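Local structure of hypothetical protein (1QYI) at residues A[1-6]-A[231-236]. The protein is of unknown function but contains a HAD-like hydrolase domain, and so may be a phosphatase or related hydrolase of that superfamily. Residues are numbered along the deposited sequence; the frame is centred on the assembly and turned at random.
Sequences MKKILF and GFELGI
Strands 3-6 and 233-236 are neighbours in the parallel sheet of a HAD-like domain, and Lys3 to Phe6 pair in order with Glu233 to Ile236. Four backbone hydrogen bonds form the ladder. Lys2 O receives Glu233 N at 3.0 Å, and Ile4 N reaches Glu233 O at 3.0 Å. Gly235 N to Ile4 O is more bent (136° at the hydrogen), whereas Phe6 N points almost straight at Gly235 O (2.7 Å). On the face carrying Lys3 and Leu5, the lysine chain leans across Glu233, its CG 3.3 Å from Glu233 CB. A bend at its last torsion (chi4 -68°) carries NZ past Glu233 CG, and Phe262 adds a cation-pi contact. Gly235 has no side chain on that face, which lets Leu5 CD2 come within 4.0 Å of Gly235 CA. The other face is apolar: Ile4 and Leu234 run side by side, Ile4 CG2 meeting Leu234 CD2, and Ile236 CD1 sits 3.4 Å from Phe6 CB. Phe6 CG stands beside its backbone N (chi1 -76°), which sends the ring back along the sheet to meet Leu234 CD2 at its edge, and helix 217-229 packs over both residues. At the ladder's start, Lys2 CB lies 3.5 Å from Phe232 CE1, while Lys2 NZ hydrogen-bonds to Asp316 O. Strand 3-6 also pairs with 318-322, a central place in the parallel, Rossmann-like sheet characteristic of HAD proteins.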
loop_
_atom_site.group_PDB
_atom_site.type_symbol
_atom_site.label_atom_id
_atom_site.label_comp_id
_atom_site.label_asym_id
_atom_site.label_seq_id
_atom_site.Cartn_x
_atom_site.Cartn_y
_atom_site.Cartn_z
HETATM N N MSE A 1 -1.153 24.406 21.762
HETATM C CA MSE A 1 0.318 24.597 21.622
HETATM C C MSE A 1 1.055 23.265 21.477
HETATM O O MSE A 1 1.766 23.052 20.496
HETATM C CB MSE A 1 0.869 25.349 22.834
HETATM C CG MSE A 1 0.525 24.691 24.169
HETATM SE SE MSE A 1 1.590 25.336 25.657
HETATM C CE MSE A 1 0.497 26.876 26.164
ATOM N N LYS A 2 0.897 22.379 22.460
ATOM C CA LYS A 2 1.550 21.070 22.419
ATOM C C LYS A 2 0.804 20.167 21.461
ATOM O O LYS A 2 -0.405 19.972 21.591
ATOM C CB LYS A 2 1.584 20.414 23.802
ATOM C CG LYS A 2 2.602 21.000 24.755
ATOM C CD LYS A 2 2.709 20.149 26.010
ATOM C CE LYS A 2 3.559 20.818 27.080
ATOM N NZ LYS A 2 4.960 21.038 26.648
ATOM N N LYS A 3 1.529 19.616 20.498
ATOM C CA LYS A 3 0.925 18.747 19.507
ATOM C C LYS A 3 1.590 17.380 19.427
ATOM O O LYS A 3 2.762 17.211 19.758
ATOM C CB LYS A 3 0.958 19.422 18.134
ATOM C CG LYS A 3 -0.327 20.163 17.777
ATOM C CD LYS A 3 -0.243 20.816 16.402
ATOM C CE LYS A 3 -1.625 21.119 15.836
ATOM N NZ LYS A 3 -2.363 19.864 15.504
ATOM N N ILE A 4 0.817 16.394 18.997
ATOM C CA ILE A 4 1.323 15.044 18.853
ATOM C C ILE A 4 0.871 14.537 17.492
ATOM O O ILE A 4 -0.308 14.315 17.270
ATOM C CB ILE A 4 0.808 14.135 19.977
ATOM C CG1 ILE A 4 1.140 12.679 19.644
ATOM C CG2 ILE A 4 -0.667 14.355 20.156
ATOM C CD1 ILE A 4 0.981 11.746 20.828
ATOM N N LEU A 5 1.832 14.371 16.590
ATOM C CA LEU A 5 1.539 13.924 15.249
ATOM C C LEU A 5 1.672 12.415 15.114
ATOM O O LEU A 5 2.718 11.831 15.435
ATOM C CB LEU A 5 2.454 14.637 14.256
ATOM C CG LEU A 5 2.638 16.136 14.500
ATOM C CD1 LEU A 5 3.549 16.706 13.435
ATOM C CD2 LEU A 5 1.291 16.854 14.501
ATOM N N PHE A 6 0.595 11.798 14.619
ATOM C CA PHE A 6 0.496 10.351 14.425
ATOM C C PHE A 6 0.650 9.899 12.981
ATOM O O PHE A 6 0.328 10.623 12.037
ATOM C CB PHE A 6 -0.866 9.862 14.916
ATOM C CG PHE A 6 -0.989 9.776 16.411
ATOM C CD1 PHE A 6 -0.456 8.683 17.098
ATOM C CD2 PHE A 6 -1.654 10.772 17.130
ATOM C CE1 PHE A 6 -0.586 8.576 18.473
ATOM C CE2 PHE A 6 -1.790 10.680 18.506
ATOM C CZ PHE A 6 -1.253 9.574 19.185
ATOM N N GLY A 231 -4.597 18.659 27.317
ATOM C CA GLY A 231 -4.227 19.815 26.524
ATOM C C GLY A 231 -3.455 19.506 25.252
ATOM O O GLY A 231 -2.746 20.369 24.733
ATOM N N PHE A 232 -3.580 18.288 24.741
ATOM C CA PHE A 232 -2.870 17.933 23.516
ATOM C C PHE A 232 -3.686 18.081 22.248
ATOM O O PHE A 232 -4.861 17.727 22.207
ATOM C CB PHE A 232 -2.333 16.499 23.595
ATOM C CG PHE A 232 -0.989 16.399 24.244
ATOM C CD1 PHE A 232 0.118 17.015 23.663
ATOM C CD2 PHE A 232 -0.832 15.723 25.453
ATOM C CE1 PHE A 232 1.361 16.962 24.276
ATOM C CE2 PHE A 232 0.411 15.665 26.076
ATOM C CZ PHE A 232 1.510 16.286 25.486
ATOM N N GLU A 233 -3.047 18.624 21.220
ATOM C CA GLU A 233 -3.682 18.797 19.922
ATOM C C GLU A 233 -3.188 17.620 19.075
ATOM O O GLU A 233 -1.985 17.363 19.007
ATOM C CB GLU A 233 -3.242 20.121 19.293
ATOM C CG GLU A 233 -4.305 20.790 18.432
ATOM C CD GLU A 233 -5.480 21.288 19.257
ATOM O OE1 GLU A 233 -5.259 22.149 20.147
ATOM O OE2 GLU A 233 -6.622 20.824 19.014
ATOM N N LEU A 234 -4.106 16.904 18.435
ATOM C CA LEU A 234 -3.728 15.747 17.623
ATOM C C LEU A 234 -3.547 16.051 16.129
ATOM O O LEU A 234 -4.144 16.985 15.598
ATOM C CB LEU A 234 -4.764 14.635 17.810
ATOM C CG LEU A 234 -5.138 14.297 19.260
ATOM C CD1 LEU A 234 -6.022 13.061 19.281
ATOM C CD2 LEU A 234 -3.884 14.055 20.081
ATOM N N GLY A 235 -2.706 15.255 15.468
ATOM C CA GLY A 235 -2.449 15.438 14.048
ATOM C C GLY A 235 -2.091 14.148 13.319
ATOM O O GLY A 235 -1.623 13.193 13.943
ATOM N N ILE A 236 -2.314 14.111 12.002
ATOM C CA ILE A 236 -2.007 12.925 11.188
ATOM C C ILE A 236 -1.170 13.195 9.923
ATOM O O ILE A 236 -1.497 14.082 9.137
ATOM C CB ILE A 236 -3.306 12.195 10.718
ATOM C CG1 ILE A 236 -4.059 11.626 11.915
ATOM C CG2 ILE A 236 -2.953 11.019 9.808
ATOM C CD1 ILE A 236 -3.295 10.548 12.646
#